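Local coordinates for arginine decarboxylase, A207R protein (Paramecium bursaria Chlorella virus 1, PDB 2NVA), which probably decarboxylates arginine to agmatine, using pyridoxal 5'-phosphate as cofactor, at residues Y20-K25 against H260-A265; C128-R133 against L166-I171; E185-A190 against D232-A237; V299-L304 against V334-L339. All blocks are in the same frame, centred on the assembly; numbering follows the deposited sequence.

Interactions 2 and 3 belong to the TIM barrel that binds the cofactor. Interactions 1 and 4 reach the mixed beta sheet that forms the second domain. Interaction 1 is a buried antiparallel strand pair, held by backbone bonds and a serine pair. Interaction 2 is also mainly buried, but pairs neighbouring parallel strands and has a salt bridge on its solvent-exposed side. Interaction 3 joins two outer helices of the same barrel through tyrosines. Strand 170-174 of interaction 2 leads on to helix 184-204 of interaction 3. Interaction 4 is partly buried and apolar. Its centre lies about 50 Å from that of interaction 2. The centre of interaction 1 is about 19 to 38 Å from those of the other three.

Interaction 1 of 4, residues Y20-K25 against H260-A265; sequences YVSSPK and HYSVLA
Y261 O is gripped from several directions. S23 N gives it a nearly straight 2.8 Å hydrogen bond. A water donates to the same oxygen and to V21 O, and accepts from S23 OG. The alpha carbon of S22 also leans on Y261 O through a C-H...O contact. The contact is an antiparallel strand pair in the mixed sheet of the beta domain of this class-II decarboxylase. Strand 18-22 lies between strands 262-274 and 367-371, so it is an inner strand. V21 and V263 form the hydrogen-bonded pair: V21 N to V263 O and V263 N to V21 O are both 3.0 Å. Their side chains share one face of the sheet, where V21 CB meets V263 CG2.

Y20, S22, S262 and L264 share the opposite face. There S22 OG and S262 OG are hydrogen-bonded at 2.8 Å, and either may donate. In both serines OG lies anti to the carbonyl carbon and beside the backbone N (chi1 -58° and -57°), which turns the two hydroxyls toward each other. The Y261 ring reaches back to the first strand. S22 CB lies over one face, off toward the rim, while P24 CA is at the edge. The Y261 hydroxyl is hydrogen-bonded to D52. Y20 takes an edge-to-face partner from the neighbouring strand, Y367. On the Y20 ring, L264 CD1 sits almost over the middle of one face, 3.7 Å from the centroid, and L264 CD2 reaches the Y20 OH at 3.7 Å.

Interaction 2 of 4, residues C128-R133 against L166-I171; sequences CKMILR and LDIEVI
This is a beta-alpha-beta unit of the TIM barrel: strand 129-133, helix 156-165 and strand 170-174, with the two strands side by side and parallel. Further along the first strand, R133 touches the bound cofactor adduct. M130 spans V170. M130 N donates to E169 O at 2.9 Å, and I171 N donates to M130 O at 2.8 Å. A water extends the pairing before the strands: E169 N donates to it, and it lies 2.8 Å from C128 O.

M130 and V170 side chains point to the same face. M130 CG presses on I168 CG2 at 3.3 Å, closer than usual for two carbons. The methionine chain then bends away at chi2 (-52°) toward helix 115-124. On the other side, K129 CB rests against I171 CD1 at 3.7 Å.

At the solvent-exposed side, K129 and E169 run alongside each other in the same direction. K129 NZ meets E169 OE2 at 3.2 Å on its syn side, 32° out of the carboxylate plane. The chain of K129 is extended until its last torsion, where it turns NZ to the acid.

The backbone bonds set the strand alignment, while the tilted, solvent-exposed ion pair at the start of the strands probably adds less.

Interaction 3 of 4, residues E185-A190 against D232-A237; sequences EAYYRA and DYINDA
Y188 and Y233 meet as a pair of nearly parallel, slid-apart rings. The two helices, 184-204 and 229-241, are neighbours on the outside of the TIM barrel, following strands 170-174 and 210-212. The short segments run nearly parallel, 14° apart, with axes 8.7 Å from each other. The planes of the Y188 and Y233 rings are at 27°, and the rings hardly overlap. Their centroids are 5.1 Å apart. Y188 CD1 lies over one face of the Y233 ring, toward its rim, and Y233 OH lies over the rim of one Y188 face. Y188 CB also touches Y233 CE2 at 3.6 Å.

Beside this pair lies apolar packing. I234 CG1 meets Y187 CB at 3.6 Å, and I234 CD1 covers one face of the Y187 ring off its centre. Y187 CG stands anti to the carbonyl carbon (chi1 -73°), which sends the ring past I234 toward the cofactor site. There its hydroxyl bonds to G215 O, next to G216, a pyridoxal phosphate binding residue. The hydroxyl of Y188 is held by D240, one turn beyond D236 on helix 229-241.

Polar contact across the segments is slight. Y233 OH gives a weak hydrogen bond to E185 OE2, 3.3 Å long. The carboxylate meets the tyrosine at a steep angle, while E185 CA sits in the plane at the edge of the same ring. The backbones come closest where the CA of A237 nears that of Y188, and A237 CB is 3.5 Å from Y188 CD1.

Interaction 4 of 4, residues V299-L304 against V334-L339; sequences VPTPQL and VALPEL
Each segment offers one proline ring to a leucine of the other: P302 to L336, and P337 to L304. L336 CD1 comes to CG of P302 at 3.9 Å. L304 CD2 comes to P337 CB at 3.8 Å and touches CG as well, while L304 CD1 approaches CD. The L304 side chain and the P337 ring pass alongside each other, pointing opposite ways. The setting is the beta domain, where strands 303-304 and 331-337 belong to one mixed sheet without being paired with each other. Strand 303-304 pairs with 344-347, and strand 331-337 pairs with 314-320. The two segments touch mainly through apolar side chains.

P302 is buried and is also packed by V345, F347 and L319. At one end of the contact, T301 OG1 and CG2 both lie 3.9 Å from V334 CG2. V334 CG2 stands anti to its own backbone N, with CG1 at chi1 58°, and this leaves CG2 to meet the threonine. At the other end, L304 has the largest contact of any residue here, touching P337 and L339, with L336 a little further off. E338 points away and makes a salt bridge with K271. L339 closes the cluster: its CD2 touches L304 CG at 3.6 Å and both L304 methyls at 3.7 Å.

Interaction 1 of 4, residues Y20-K25 against H260-A265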
loop_
_atom_site.group_PDB
_atom_site.type_symbol
_atom_site.label_atom_id
_atom_site.label_comp_id
_atom_site.label_asym_id
_atom_site.label_seq_id
_atom_site.Cartn_x
_atom_site.Cartn_y
_atom_site.Cartn_z
ATOM N N TYR A 20 16.352 4.401 6.861
ATOM C CA TYR A 20 16.695 3.065 7.318
ATOM C C TYR A 20 18.174 3.031 7.646
ATOM O O TYR A 20 18.976 3.616 6.913
ATOM C CB TYR A 20 16.403 2.035 6.228
ATOM C CG TYR A 20 14.929 1.839 5.987
ATOM C CD1 TYR A 20 14.212 0.856 6.685
ATOM C CD2 TYR A 20 14.247 2.630 5.073
ATOM C CE1 TYR A 20 12.848 0.674 6.475
ATOM C CE2 TYR A 20 12.875 2.462 4.859
ATOM C CZ TYR A 20 12.183 1.483 5.560
ATOM O OH TYR A 20 10.835 1.307 5.341
ATOM N N VAL A 21 18.528 2.369 8.747
ATOM C CA VAL A 21 19.936 2.072 9.043
ATOM C C VAL A 21 20.077 0.563 8.946
ATOM O O VAL A 21 19.502 -0.171 9.757
ATOM C CB VAL A 21 20.382 2.577 10.443
ATOM C CG1 VAL A 21 21.862 2.224 10.702
ATOM C CG2 VAL A 21 20.118 4.075 10.577
ATOM N N SER A 22 20.834 0.117 7.947
ATOM C CA SER A 22 20.881 -1.298 7.582
ATOM C C SER A 22 22.256 -1.878 7.837
ATOM O O SER A 22 23.261 -1.217 7.570
ATOM C CB SER A 22 20.503 -1.455 6.109
ATOM O OG SER A 22 19.203 -0.920 5.893
ATOM N N SER A 23 22.301 -3.102 8.353
ATOM C CA SER A 23 23.581 -3.732 8.691
ATOM C C SER A 23 23.768 -5.104 8.046
ATOM O O SER A 23 23.207 -6.096 8.518
ATOM C CB SER A 23 23.764 -3.844 10.206
ATOM O OG SER A 23 22.554 -4.289 10.796
ATOM N N PRO A 24 24.569 -5.159 6.973
ATOM C CA PRO A 24 24.904 -6.434 6.346
ATOM C C PRO A 24 25.492 -7.457 7.327
ATOM O O PRO A 24 25.227 -8.654 7.180
ATOM C CB PRO A 24 25.934 -6.052 5.275
ATOM C CG PRO A 24 25.684 -4.605 5.003
ATOM C CD PRO A 24 25.140 -3.998 6.258
ATOM N N LYS A 25 26.260 -7.001 8.320
ATOM C CA LYS A 25 26.899 -7.917 9.282
ATOM C C LYS A 25 25.869 -8.699 10.097
ATOM O O LYS A 25 26.086 -9.868 10.429
ATOM C CB LYS A 25 27.831 -7.151 10.222
ATOM C CG LYS A 25 28.857 -6.285 9.487
ATOM C CD LYS A 25 29.997 -7.102 8.901
ATOM C CE LYS A 25 30.794 -6.298 7.847
ATOM N NZ LYS A 25 29.950 -6.084 6.593
ATOM N N HIS A 260 15.706 -8.228 10.996
ATOM C CA HIS A 260 16.659 -7.524 11.857
ATOM C C HIS A 260 17.707 -6.744 11.079
ATOM O O HIS A 260 18.597 -6.126 11.665
ATOM C CB HIS A 260 17.342 -8.523 12.801
ATOM C CG HIS A 260 16.375 -9.321 13.618
ATOM N ND1 HIS A 260 15.491 -8.737 14.504
ATOM C CD2 HIS A 260 16.152 -10.656 13.685
ATOM C CE1 HIS A 260 14.757 -9.679 15.072
ATOM N NE2 HIS A 260 15.146 -10.852 14.599
ATOM N N TYR A 261 17.599 -6.784 9.759
ATOM C CA TYR A 261 18.556 -6.110 8.895
ATOM C C TYR A 261 18.607 -4.591 9.105
ATOM O O TYR A 261 19.671 -3.973 9.001
ATOM C CB TYR A 261 18.225 -6.424 7.433
ATOM C CG TYR A 261 19.111 -5.744 6.390
ATOM C CD1 TYR A 261 20.506 -5.827 6.447
ATOM C CD2 TYR A 261 18.537 -5.065 5.300
ATOM C CE1 TYR A 261 21.302 -5.219 5.475
ATOM C CE2 TYR A 261 19.307 -4.466 4.336
ATOM C CZ TYR A 261 20.696 -4.547 4.414
ATOM O OH TYR A 261 21.466 -3.949 3.440
ATOM N N SER A 262 17.444 -4.001 9.371
ATOM C CA SER A 262 17.294 -2.550 9.403
ATOM C C SER A 262 16.536 -2.069 10.631
ATOM O O SER A 262 15.735 -2.801 11.199
ATOM C CB SER A 262 16.542 -2.064 8.157
ATOM O OG SER A 262 17.197 -2.477 6.967
ATOM N N VAL A 263 16.818 -0.827 11.028
ATOM C CA VAL A 263 15.910 -0.067 11.898
ATOM C C VAL A 263 15.397 1.097 11.059
ATOM O O VAL A 263 16.039 1.472 10.084
ATOM C CB VAL A 263 16.593 0.434 13.209
ATOM C CG1 VAL A 263 17.157 -0.759 14.022
ATOM C CG2 VAL A 263 17.702 1.455 12.916
ATOM N N LEU A 264 14.247 1.659 11.416
ATOM C CA LEU A 264 13.704 2.808 10.680
ATOM C C LEU A 264 13.598 4.011 11.611
ATOM O O LEU A 264 12.866 3.970 12.575
ATOM C CB LEU A 264 12.341 2.478 10.066
ATOM C CG LEU A 264 11.629 3.593 9.279
ATOM C CD1 LEU A 264 12.517 4.246 8.218
ATOM C CD2 LEU A 264 10.352 3.018 8.636
ATOM N N ALA A 265 14.350 5.060 11.298
ATOM C CA ALA A 265 14.356 6.297 12.085
ATOM C C ALA A 265 13.390 7.308 11.471
ATOM O O ALA A 265 13.368 7.489 10.255
ATOM C CB ALA A 265 15.756 6.881 12.141
HETATM O O HOH W 1 20.296 -2.255 11.391
#

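Interaction 2 of 4, residues C128-R133 against L166-I171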
loop_
_atom_site.group_PDB
_atom_site.type_symbol
_atom_site.label_atom_id
_atom_site.label_comp_id
_atom_site.label_asym_id
_atom_site.label_seq_id
_atom_site.Cartn_x
_atom_site.Cartn_y
_atom_site.Cartn_z
ATOM N N CYS A 128 11.481 -26.637 -17.978
ATOM C CA CYS A 128 11.531 -26.111 -16.623
ATOM C C CYS A 128 11.272 -27.256 -15.643
ATOM O O CYS A 128 10.340 -28.050 -15.842
ATOM C CB CYS A 128 10.492 -25.005 -16.457
ATOM S SG CYS A 128 10.642 -24.094 -14.901
ATOM N N LYS A 129 12.113 -27.372 -14.621
ATOM C CA LYS A 129 11.911 -28.390 -13.598
ATOM C C LYS A 129 10.875 -27.878 -12.610
ATOM O O LYS A 129 11.043 -26.802 -12.041
ATOM C CB LYS A 129 13.223 -28.737 -12.905
ATOM C CG LYS A 129 14.310 -29.179 -13.900
ATOM C CD LYS A 129 15.537 -29.737 -13.180
ATOM C CE LYS A 129 16.732 -29.878 -14.139
ATOM N NZ LYS A 129 16.426 -30.795 -15.290
ATOM N N MET A 130 9.823 -28.667 -12.400
ATOM C CA MET A 130 8.652 -28.200 -11.662
ATOM C C MET A 130 8.543 -28.744 -10.251
ATOM O O MET A 130 8.854 -29.905 -9.999
ATOM C CB MET A 130 7.365 -28.492 -12.440
ATOM C CG MET A 130 7.305 -27.827 -13.822
ATOM S SD MET A 130 7.627 -26.036 -13.822
ATOM C CE MET A 130 6.172 -25.433 -12.959
ATOM N N ILE A 131 8.090 -27.879 -9.342
ATOM C CA ILE A 131 7.864 -28.247 -7.954
ATOM C C ILE A 131 6.382 -28.055 -7.657
ATOM O O ILE A 131 5.855 -26.961 -7.805
ATOM C CB ILE A 131 8.740 -27.402 -6.974
ATOM C CG1 ILE A 131 10.225 -27.712 -7.179
ATOM C CG2 ILE A 131 8.350 -27.665 -5.530
ATOM C CD1 ILE A 131 11.173 -26.746 -6.443
ATOM N N LEU A 132 5.716 -29.131 -7.254
ATOM C CA LEU A 132 4.299 -29.029 -6.948
ATOM C C LEU A 132 4.119 -28.415 -5.563
ATOM O O LEU A 132 4.585 -28.969 -4.574
ATOM C CB LEU A 132 3.605 -30.396 -7.041
ATOM C CG LEU A 132 2.152 -30.452 -6.541
ATOM C CD1 LEU A 132 1.205 -29.600 -7.386
ATOM C CD2 LEU A 132 1.660 -31.899 -6.454
ATOM N N ARG A 133 3.431 -27.281 -5.511
ATOM C CA ARG A 133 3.102 -26.660 -4.237
ATOM C C ARG A 133 1.780 -27.217 -3.715
ATOM O O ARG A 133 0.758 -27.155 -4.403
ATOM C CB ARG A 133 3.016 -25.138 -4.358
ATOM C CG ARG A 133 2.694 -24.466 -3.032
ATOM C CD ARG A 133 2.853 -22.962 -3.120
ATOM N NE ARG A 133 2.307 -22.294 -1.944
ATOM C CZ ARG A 133 2.324 -20.974 -1.775
ATOM N NH1 ARG A 133 2.845 -20.192 -2.714
ATOM N NH2 ARG A 133 1.812 -20.430 -0.674
ATOM N N LEU A 166 2.313 -34.317 -20.183
ATOM C CA LEU A 166 2.913 -33.217 -20.947
ATOM C C LEU A 166 4.447 -33.242 -20.976
ATOM O O LEU A 166 5.070 -32.279 -21.429
ATOM C CB LEU A 166 2.413 -31.859 -20.431
ATOM C CG LEU A 166 0.928 -31.514 -20.593
ATOM C CD1 LEU A 166 0.647 -30.144 -19.978
ATOM C CD2 LEU A 166 0.493 -31.555 -22.053
ATOM N N ASP A 167 5.041 -34.345 -20.517
ATOM C CA ASP A 167 6.493 -34.500 -20.517
ATOM C C ASP A 167 7.168 -33.411 -19.684
ATOM O O ASP A 167 8.260 -32.936 -20.029
ATOM C CB ASP A 167 7.043 -34.515 -21.950
ATOM C CG ASP A 167 6.718 -35.804 -22.673
ATOM O OD1 ASP A 167 6.581 -36.863 -22.000
ATOM O OD2 ASP A 167 6.634 -35.794 -23.925
ATOM N N ILE A 168 6.494 -33.032 -18.599
ATOM C CA ILE A 168 7.002 -32.051 -17.625
ATOM C C ILE A 168 7.638 -32.777 -16.446
ATOM O O ILE A 168 7.008 -33.642 -15.833
ATOM C CB ILE A 168 5.875 -31.109 -17.103
ATOM C CG1 ILE A 168 5.249 -30.252 -18.218
ATOM C CG2 ILE A 168 6.414 -30.193 -15.977
ATOM C CD1 ILE A 168 6.275 -29.673 -19.193
ATOM N N GLU A 169 8.894 -32.440 -16.153
ATOM C CA GLU A 169 9.654 -33.080 -15.088
ATOM C C GLU A 169 9.279 -32.463 -13.744
ATOM O O GLU A 169 9.589 -31.300 -13.494
ATOM C CB GLU A 169 11.145 -32.883 -15.366
ATOM C CG GLU A 169 12.095 -33.641 -14.442
ATOM C CD GLU A 169 13.567 -33.381 -14.782
ATOM O OE1 GLU A 169 14.462 -33.937 -14.083
ATOM O OE2 GLU A 169 13.834 -32.615 -15.738
ATOM N N VAL A 170 8.588 -33.222 -12.898
ATOM C CA VAL A 170 8.310 -32.779 -11.527
ATOM C C VAL A 170 9.443 -33.279 -10.619
ATOM O O VAL A 170 9.637 -34.493 -10.467
ATOM C CB VAL A 170 6.928 -33.259 -11.021
ATOM C CG1 VAL A 170 6.733 -32.877 -9.554
ATOM C CG2 VAL A 170 5.802 -32.652 -11.876
ATOM N N ILE A 171 10.194 -32.348 -10.034
ATOM C CA ILE A 171 11.382 -32.704 -9.257
ATOM C C ILE A 171 11.201 -32.599 -7.730
ATOM O O ILE A 171 12.110 -32.935 -6.968
ATOM C CB ILE A 171 12.638 -31.895 -9.690
ATOM C CG1 ILE A 171 12.463 -30.393 -9.401
ATOM C CG2 ILE A 171 12.982 -32.191 -11.149
ATOM C CD1 ILE A 171 13.778 -29.619 -9.388
HETATM O O HOH W 2 10.021 -30.139 -17.685
#

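Interaction 3 of 4, residues E185-A190 against D232-A237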
loop_
_atom_site.group_PDB
_atom_site.type_symbol
_atom_site.label_atom_id
_atom_site.label_comp_id
_atom_site.label_asym_id
_atom_site.label_seq_id
_atom_site.Cartn_x
_atom_site.Cartn_y
_atom_site.Cartn_z
ATOM N N GLU A 185 4.348 -27.572 14.894
ATOM C CA GLU A 185 3.505 -28.698 14.461
ATOM C C GLU A 185 2.987 -28.525 13.030
ATOM O O GLU A 185 2.824 -29.501 12.295
ATOM C CB GLU A 185 2.349 -28.869 15.447
ATOM C CG GLU A 185 1.461 -30.078 15.213
ATOM C CD GLU A 185 2.087 -31.403 15.598
ATOM O OE1 GLU A 185 1.975 -32.361 14.796
ATOM O OE2 GLU A 185 2.654 -31.532 16.717
ATOM N N ALA A 186 2.745 -27.278 12.634
ATOM C CA ALA A 186 2.335 -26.984 11.274
ATOM C C ALA A 186 3.384 -27.454 10.260
ATOM O O ALA A 186 3.024 -28.001 9.224
ATOM C CB ALA A 186 2.052 -25.491 11.106
ATOM N N TYR A 187 4.667 -27.223 10.551
ATOM C CA TYR A 187 5.758 -27.654 9.672
ATOM C C TYR A 187 5.907 -29.167 9.662
ATOM O O TYR A 187 6.116 -29.762 8.599
ATOM C CB TYR A 187 7.085 -27.005 10.059
ATOM C CG TYR A 187 7.143 -25.544 9.696
ATOM C CD1 TYR A 187 7.757 -25.120 8.510
ATOM C CD2 TYR A 187 6.561 -24.578 10.524
ATOM C CE1 TYR A 187 7.795 -23.761 8.165
ATOM C CE2 TYR A 187 6.600 -23.228 10.184
ATOM C CZ TYR A 187 7.213 -22.828 9.009
ATOM O OH TYR A 187 7.249 -21.489 8.687
ATOM N N TYR A 188 5.783 -29.776 10.839
ATOM C CA TYR A 188 5.833 -31.222 10.948
ATOM C C TYR A 188 4.758 -31.876 10.062
ATOM O O TYR A 188 5.063 -32.756 9.265
ATOM C CB TYR A 188 5.665 -31.663 12.402
ATOM C CG TYR A 188 6.001 -33.128 12.577
ATOM C CD1 TYR A 188 7.270 -33.521 12.993
ATOM C CD2 TYR A 188 5.067 -34.113 12.285
ATOM C CE1 TYR A 188 7.609 -34.872 13.124
ATOM C CE2 TYR A 188 5.388 -35.483 12.427
ATOM C CZ TYR A 188 6.667 -35.847 12.839
ATOM O OH TYR A 188 7.001 -37.182 12.986
ATOM N N ARG A 189 3.510 -31.437 10.211
ATOM C CA ARG A 189 2.384 -31.967 9.426
ATOM C C ARG A 189 2.541 -31.690 7.930
ATOM O O ARG A 189 2.158 -32.527 7.095
ATOM C CB ARG A 189 1.046 -31.400 9.934
ATOM C CG ARG A 189 0.607 -31.940 11.313
ATOM C CD ARG A 189 -0.651 -31.220 11.805
ATOM N NE ARG A 189 -1.447 -32.013 12.763
ATOM C CZ ARG A 189 -1.405 -31.894 14.094
ATOM N NH1 ARG A 189 -0.607 -30.998 14.680
ATOM N NH2 ARG A 189 -2.186 -32.647 14.854
ATOM N N ALA A 190 3.102 -30.523 7.598
ATOM C CA ALA A 190 3.346 -30.144 6.209
ATOM C C ALA A 190 4.404 -31.038 5.566
ATOM O O ALA A 190 4.278 -31.421 4.398
ATOM C CB ALA A 190 3.761 -28.687 6.113
ATOM N N ASP A 232 14.489 -27.228 15.540
ATOM C CA ASP A 232 14.599 -28.590 16.097
ATOM C C ASP A 232 13.471 -29.479 15.612
ATOM O O ASP A 232 13.684 -30.639 15.226
ATOM C CB ASP A 232 14.546 -28.557 17.631
ATOM C CG ASP A 232 15.761 -27.923 18.236
ATOM O OD1 ASP A 232 16.828 -27.943 17.563
ATOM O OD2 ASP A 232 15.661 -27.400 19.387
ATOM N N TYR A 233 12.263 -28.931 15.619
ATOM C CA TYR A 233 11.112 -29.723 15.223
ATOM C C TYR A 233 11.042 -29.949 13.713
ATOM O O TYR A 233 10.677 -31.035 13.268
ATOM C CB TYR A 233 9.816 -29.127 15.789
ATOM C CG TYR A 233 8.735 -30.158 16.047
ATOM C CD1 TYR A 233 9.001 -31.323 16.776
ATOM C CD2 TYR A 233 7.442 -29.967 15.553
ATOM C CE1 TYR A 233 7.983 -32.283 17.014
ATOM C CE2 TYR A 233 6.431 -30.897 15.785
ATOM C CZ TYR A 233 6.686 -32.035 16.504
ATOM O OH TYR A 233 5.655 -32.964 16.703
ATOM N N ILE A 234 11.402 -28.934 12.929
ATOM C CA ILE A 234 11.507 -29.081 11.474
ATOM C C ILE A 234 12.550 -30.149 11.140
ATOM O O ILE A 234 12.295 -31.014 10.312
ATOM C CB ILE A 234 11.853 -27.733 10.788
ATOM C CG1 ILE A 234 10.626 -26.802 10.789
ATOM C CG2 ILE A 234 12.405 -27.946 9.373
ATOM C CD1 ILE A 234 10.948 -25.329 10.451
ATOM N N ASN A 235 13.707 -30.101 11.806
ATOM C CA ASN A 235 14.746 -31.124 11.606
ATOM C C ASN A 235 14.311 -32.530 12.001
ATOM O O ASN A 235 14.724 -33.496 11.357
ATOM C CB ASN A 235 16.052 -30.735 12.304
ATOM C CG ASN A 235 16.708 -29.503 11.668
ATOM O OD1 ASN A 235 16.473 -29.205 10.496
ATOM N ND2 ASN A 235 17.525 -28.792 12.442
ATOM N N ASP A 236 13.478 -32.644 13.040
ATOM C CA ASP A 236 12.892 -33.945 13.425
ATOM C C ASP A 236 12.002 -34.474 12.314
ATOM O O ASP A 236 12.034 -35.656 11.987
ATOM C CB ASP A 236 12.061 -33.826 14.707
ATOM C CG ASP A 236 12.906 -33.627 15.944
ATOM O OD1 ASP A 236 14.104 -34.031 15.939
ATOM O OD2 ASP A 236 12.367 -33.084 16.961
ATOM N N ALA A 237 11.213 -33.592 11.713
ATOM C CA ALA A 237 10.341 -33.981 10.610
ATOM C C ALA A 237 11.145 -34.386 9.370
ATOM O O ALA A 237 10.778 -35.339 8.685
ATOM C CB ALA A 237 9.345 -32.861 10.281
#

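Interaction 4 of 4, residues V299-L304 against V334-L339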
loop_
_atom_site.group_PDB
_atom_site.type_symbol
_atom_site.label_atom_id
_atom_site.label_comp_id
_atom_site.label_asym_id
_atom_site.label_seq_id
_atom_site.Cartn_x
_atom_site.Cartn_y
_atom_site.Cartn_z
ATOM N N VAL A 299 2.105 -3.755 16.198
ATOM C CA VAL A 299 1.909 -2.672 17.162
ATOM C C VAL A 299 3.307 -2.312 17.683
ATOM O O VAL A 299 3.740 -2.797 18.749
ATOM C CB VAL A 299 0.967 -3.108 18.313
ATOM C CG1 VAL A 299 0.730 -1.946 19.284
ATOM C CG2 VAL A 299 -0.377 -3.599 17.744
ATOM N N PRO A 300 4.037 -1.498 16.911
ATOM C CA PRO A 300 5.447 -1.282 17.218
ATOM C C PRO A 300 5.679 -0.146 18.213
ATOM O O PRO A 300 4.968 0.855 18.176
ATOM C CB PRO A 300 6.039 -0.933 15.859
ATOM C CG PRO A 300 4.910 -0.250 15.100
ATOM C CD PRO A 300 3.603 -0.766 15.699
ATOM N N THR A 301 6.656 -0.324 19.098
ATOM C CA THR A 301 7.060 0.722 20.042
ATOM C C THR A 301 8.419 1.308 19.607
ATOM O O THR A 301 9.380 0.550 19.380
ATOM C CB THR A 301 7.171 0.163 21.485
ATOM O OG1 THR A 301 5.914 -0.405 21.886
ATOM C CG2 THR A 301 7.579 1.250 22.490
ATOM N N PRO A 302 8.505 2.645 19.485
ATOM C CA PRO A 302 9.768 3.271 19.102
ATOM C C PRO A 302 10.750 3.400 20.267
ATOM O O PRO A 302 10.351 3.371 21.443
ATOM C CB PRO A 302 9.335 4.653 18.646
ATOM C CG PRO A 302 8.155 4.968 19.513
ATOM C CD PRO A 302 7.431 3.646 19.659
ATOM N N GLN A 303 12.024 3.560 19.908
ATOM C CA GLN A 303 13.096 3.908 20.840
ATOM C C GLN A 303 13.397 5.396 20.680
ATOM O O GLN A 303 13.636 5.857 19.565
ATOM C CB GLN A 303 14.346 3.100 20.490
ATOM C CG GLN A 303 14.165 1.600 20.695
ATOM C CD GLN A 303 14.220 1.231 22.153
ATOM O OE1 GLN A 303 15.144 1.625 22.867
ATOM N NE2 GLN A 303 13.240 0.463 22.612
ATOM N N LEU A 304 13.396 6.140 21.784
ATOM C CA LEU A 304 13.774 7.559 21.739
ATOM C C LEU A 304 15.281 7.708 21.561
ATOM O O LEU A 304 16.063 6.984 22.191
ATOM C CB LEU A 304 13.377 8.246 23.043
ATOM C CG LEU A 304 12.006 8.889 23.152
ATOM C CD1 LEU A 304 10.901 7.830 23.256
ATOM C CD2 LEU A 304 12.027 9.809 24.386
ATOM N N VAL A 334 0.366 4.024 23.148
ATOM C CA VAL A 334 1.623 3.551 23.724
ATOM C C VAL A 334 2.112 4.546 24.784
ATOM O O VAL A 334 2.025 5.755 24.593
ATOM C CB VAL A 334 2.701 3.297 22.613
ATOM C CG1 VAL A 334 2.968 4.579 21.798
ATOM C CG2 VAL A 334 4.009 2.711 23.216
ATOM N N ALA A 335 2.615 4.027 25.901
ATOM C CA ALA A 335 3.167 4.887 26.945
ATOM C C ALA A 335 4.614 5.246 26.580
ATOM O O ALA A 335 5.434 4.359 26.303
ATOM C CB ALA A 335 3.117 4.172 28.285
ATOM N N LEU A 336 4.919 6.546 26.570
ATOM C CA LEU A 336 6.254 7.024 26.195
ATOM C C LEU A 336 6.587 8.280 26.998
ATOM O O LEU A 336 5.673 8.967 27.435
ATOM C CB LEU A 336 6.296 7.359 24.688
ATOM C CG LEU A 336 6.247 6.236 23.638
ATOM C CD1 LEU A 336 6.144 6.836 22.228
ATOM C CD2 LEU A 336 7.458 5.314 23.748
ATOM N N PRO A 337 7.888 8.597 27.162
ATOM C CA PRO A 337 8.255 9.917 27.631
ATOM C C PRO A 337 7.638 10.948 26.674
ATOM O O PRO A 337 7.453 10.645 25.487
ATOM C CB PRO A 337 9.785 9.921 27.502
ATOM C CG PRO A 337 10.179 8.480 27.613
ATOM C CD PRO A 337 9.076 7.753 26.889
ATOM N N GLU A 338 7.314 12.129 27.176
ATOM C CA GLU A 338 6.806 13.179 26.309
ATOM C C GLU A 338 7.786 13.466 25.163
ATOM O O GLU A 338 8.998 13.576 25.384
ATOM C CB GLU A 338 6.522 14.472 27.083
ATOM C CG GLU A 338 5.843 15.515 26.206
ATOM C CD GLU A 338 5.409 16.754 26.959
ATOM O OE1 GLU A 338 5.553 16.807 28.211
ATOM O OE2 GLU A 338 4.908 17.684 26.293
ATOM N N LEU A 339 7.259 13.573 23.944
ATOM C CA LEU A 339 8.095 13.882 22.782
ATOM C C LEU A 339 7.837 15.325 22.330
ATOM O O LEU A 339 6.820 15.922 22.703
ATOM C CB LEU A 339 7.780 12.920 21.634
ATOM C CG LEU A 339 7.847 11.418 21.904
ATOM C CD1 LEU A 339 7.310 10.634 20.709
ATOM C CD2 LEU A 339 9.263 11.008 22.204
#